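Side-chain contact in putative uncharacterized protein PH0242 (Pyrococcus horikoshii, PDB 3VU1), which forms the C-terminal globular domain of an archaeal AglB, an oligosaccharyltransferase-family protein, and carries a bound calcium ion: residues L17-R21 with S22-K26. Sequence-based numbering, arbitrary orientation.
Sequences LKWLR and SNTSK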
ATOM      1  N   LEU A  17     -12.647  -8.175 -10.261  1.00 35.68           N
ATOM      2  CA  LEU A  17     -11.889  -9.355 -10.687  1.00 37.70           C
ATOM      3  C   LEU A  17     -11.884  -9.485 -12.187  1.00 37.32           C
ATOM      4  O   LEU A  17     -10.863  -9.879 -12.759  1.00 39.75           O
ATOM      5  CB  LEU A  17     -12.412 -10.641 -10.062  1.00 37.75           C
ATOM      6  CG  LEU A  17     -12.228 -10.779  -8.559  1.00 40.21           C
ATOM      7  CD1 LEU A  17     -12.280 -12.264  -8.235  1.00 42.04           C
ATOM      8  CD2 LEU A  17     -10.922 -10.159  -8.083  1.00 35.63           C
ATOM      9  N   LYS A  18     -13.022  -9.171 -12.812  1.00 37.66           N
ATOM     10  CA  LYS A  18     -13.143  -9.206 -14.261  1.00 40.32           C
ATOM     11  C   LYS A  18     -12.110  -8.248 -14.852  1.00 39.58           C
ATOM     12  O   LYS A  18     -11.372  -8.611 -15.771  1.00 39.93           O
ATOM     13  CB  LYS A  18     -14.561  -8.841 -14.710  1.00 43.75           C
ATOM     14  CG  LYS A  18     -14.777  -8.787 -16.220  1.00 44.96           C
ATOM     15  CD  LYS A  18     -15.963  -7.864 -16.480  1.00 56.98           C
ATOM     16  CE  LYS A  18     -16.000  -7.265 -17.888  1.00 60.94           C
ATOM     17  NZ  LYS A  18     -16.226  -8.295 -18.943  1.00 64.63           N
ATOM     18  N   TRP A  19     -12.047  -7.046 -14.288  1.00 37.96           N
ATOM     19  CA  TRP A  19     -11.078  -6.042 -14.681  1.00 37.00           C
ATOM     20  C   TRP A  19      -9.683  -6.561 -14.550  1.00 38.70           C
ATOM     21  O   TRP A  19      -8.918  -6.490 -15.511  1.00 36.81           O
ATOM     22  CB  TRP A  19     -11.253  -4.745 -13.878  1.00 41.20           C
ATOM     23  CG  TRP A  19     -10.398  -3.657 -14.459  1.00 43.93           C
ATOM     24  CD1 TRP A  19     -10.709  -2.832 -15.530  1.00 44.42           C
ATOM     25  CD2 TRP A  19      -9.026  -3.297 -14.084  1.00 42.85           C
ATOM     26  NE1 TRP A  19      -9.665  -2.002 -15.824  1.00 44.75           N
ATOM     27  CE2 TRP A  19      -8.621  -2.224 -15.004  1.00 45.88           C
ATOM     28  CE3 TRP A  19      -8.128  -3.740 -13.137  1.00 42.17           C
ATOM     29  CZ2 TRP A  19      -7.360  -1.619 -14.941  1.00 43.27           C
ATOM     30  CZ3 TRP A  19      -6.855  -3.127 -13.078  1.00 46.51           C
ATOM     31  CH2 TRP A  19      -6.487  -2.085 -13.961  1.00 44.35           C
ATOM     32  N   LEU A  20      -9.337  -7.103 -13.375  1.00 37.75           N
ATOM     33  CA  LEU A  20      -7.999  -7.640 -13.163  1.00 38.29           C
ATOM     34  C   LEU A  20      -7.635  -8.696 -14.191  1.00 40.13           C
ATOM     35  O   LEU A  20      -6.561  -8.613 -14.777  1.00 42.99           O
ATOM     36  CB  LEU A  20      -7.805  -8.179 -11.750  1.00 37.01           C
ATOM     37  CG  LEU A  20      -7.580  -7.146 -10.643  1.00 35.47           C
ATOM     38  CD1 LEU A  20      -7.700  -7.808  -9.287  1.00 37.49           C
ATOM     39  CD2 LEU A  20      -6.243  -6.445 -10.736  1.00 36.19           C
ATOM     40  N   ARG A  21      -8.523  -9.665 -14.417  1.00 42.07           N
ATOM     41  CA  ARG A  21      -8.332 -10.715 -15.444  1.00 46.28           C
ATOM     42  C   ARG A  21      -8.099 -10.187 -16.858  1.00 45.38           C
ATOM     43  O   ARG A  21      -7.396 -10.823 -17.621  1.00 46.68           O
ATOM     44  CB  ARG A  21      -9.537 -11.674 -15.523  1.00 52.23           C
ATOM     45  CG  ARG A  21      -9.654 -12.719 -14.440  1.00 57.55           C
ATOM     46  CD  ARG A  21     -10.826 -13.663 -14.726  1.00 67.11           C
ATOM     47  NE  ARG A  21     -11.392 -14.189 -13.472  1.00 70.22           N
ATOM     48  CZ  ARG A  21     -12.533 -13.779 -12.915  1.00 71.76           C
ATOM     49  NH1 ARG A  21     -13.285 -12.846 -13.513  1.00 68.03           N
ATOM     50  NH2 ARG A  21     -12.939 -14.317 -11.761  1.00 70.79           N
ATOM     51  N   SER A  22      -8.709  -9.053 -17.213  1.00 46.93           N
ATOM     52  CA  SER A  22      -8.638  -8.514 -18.581  1.00 46.96           C
ATOM     53  C   SER A  22      -7.503  -7.533 -18.817  1.00 47.57           C
ATOM     54  O   SER A  22      -7.164  -7.291 -19.957  1.00 58.65           O
ATOM     55  CB  SER A  22      -9.942  -7.796 -18.953  1.00 50.13           C
ATOM     56  OG  SER A  22     -11.015  -8.711 -19.094  1.00 59.96           O
ATOM     57  N   ASN A  23      -6.935  -6.948 -17.764  1.00 44.72           N
ATOM     58  CA  ASN A  23      -6.048  -5.772 -17.902  1.00 42.83           C
ATOM     59  C   ASN A  23      -4.655  -5.939 -17.278  1.00 42.91           C
ATOM     60  O   ASN A  23      -3.778  -5.124 -17.486  1.00 49.65           O
ATOM     61  CB  ASN A  23      -6.727  -4.490 -17.353  1.00 42.68           C
ATOM     62  CG  ASN A  23      -7.923  -4.021 -18.204  1.00 43.73           C
ATOM     63  OD1 ASN A  23      -8.999  -4.606 -18.186  1.00 41.79           O
ATOM     64  ND2 ASN A  23      -7.731  -2.933 -18.924  1.00 48.00           N
ATOM     65  N   THR A  24      -4.441  -6.995 -16.518  1.00 42.09           N
ATOM     66  CA  THR A  24      -3.170  -7.168 -15.854  1.00 42.40           C
ATOM     67  C   THR A  24      -2.530  -8.437 -16.358  1.00 45.85           C
ATOM     68  O   THR A  24      -3.218  -9.350 -16.826  1.00 48.17           O
ATOM     69  CB  THR A  24      -3.318  -7.225 -14.308  1.00 42.99           C
ATOM     70  OG1 THR A  24      -3.964  -8.436 -13.902  1.00 42.60           O
ATOM     71  CG2 THR A  24      -4.138  -6.067 -13.794  1.00 42.72           C
ATOM     72  N   SER A  25      -1.206  -8.489 -16.259  1.00 50.06           N
ATOM     73  CA  SER A  25      -0.435  -9.695 -16.543  1.00 49.59           C
ATOM     74  C   SER A  25      -0.939 -10.898 -15.750  1.00 51.96           C
ATOM     75  O   SER A  25      -1.435 -10.753 -14.628  1.00 52.02           O
ATOM     76  CB  SER A  25       1.023  -9.458 -16.174  1.00 48.80           C
ATOM     77  OG  SER A  25       1.675 -10.693 -15.927  1.00 53.40           O
ATOM     78  N   LYS A  26      -0.777 -12.084 -16.328  1.00 53.50           N
ATOM     79  CA  LYS A  26      -1.197 -13.318 -15.677  1.00 56.78           C
ATOM     80  C   LYS A  26      -0.256 -13.665 -14.522  1.00 54.53           C
ATOM     81  O   LYS A  26      -0.499 -14.632 -13.798  1.00 57.60           O
ATOM     82  CB  LYS A  26      -1.278 -14.478 -16.688  1.00 61.52           C
ATOM     83  CG  LYS A  26       0.072 -14.932 -17.240  1.00 64.86           C
ATOM     84  CD  LYS A  26      -0.049 -16.117 -18.189  1.00 68.02           C
ATOM     85  CE  LYS A  26       1.016 -16.067 -19.280  1.00 68.67           C
ATOM     86  NZ  LYS A  26       1.097 -17.358 -20.008  1.00 64.29           N
TER
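N23, one turn further along helix 13-23 at its C-terminal end, lays its side chain flat over the indole of W19. Ring and amide planes are only 10° apart, so the two groups stack, with N23 CG 3.6 Å from W19 NE1. With CG anti to the backbone N (chi1 -171°), the indole extends toward the C-terminal end of the helix and turns one face to the asparagine. N23 CB adds a CH-pi contact, 3.9 Å from the centroid of the W19 six-membered ring and displaced toward the rim. Y240 of strand 236-242 also stacks its ring with the indole.

T24, the first residue to leave helical geometry, turns back on L20. Its OG1 donates to L20 O over 2.7 Å, coming from above the carbonyl plane, while the backbone N of T24 reaches the same oxygen at 3.2 Å from the opposite face. With chi1 at 70°, OG1 sits between the backbone N and carbonyl carbon of T24, and CG2 is left to pack on L20 CD2 at 3.7 Å. Both residues also rest on Y86 of strand 86-90. On the outer side of the helix, S22 N bonds to K18 O at 3.1 Å. S22 OG adds a weak bond to the same oxygen.

Chemically, the helix end is closed by hydroxyl and backbone N-H donors converging on late carbonyls, L20 O being gripped twice; the amide lies by its flat face on the indole, while N23 CB and the L20-T24 methyl pair supply the nonpolar contact at the exit from the helix.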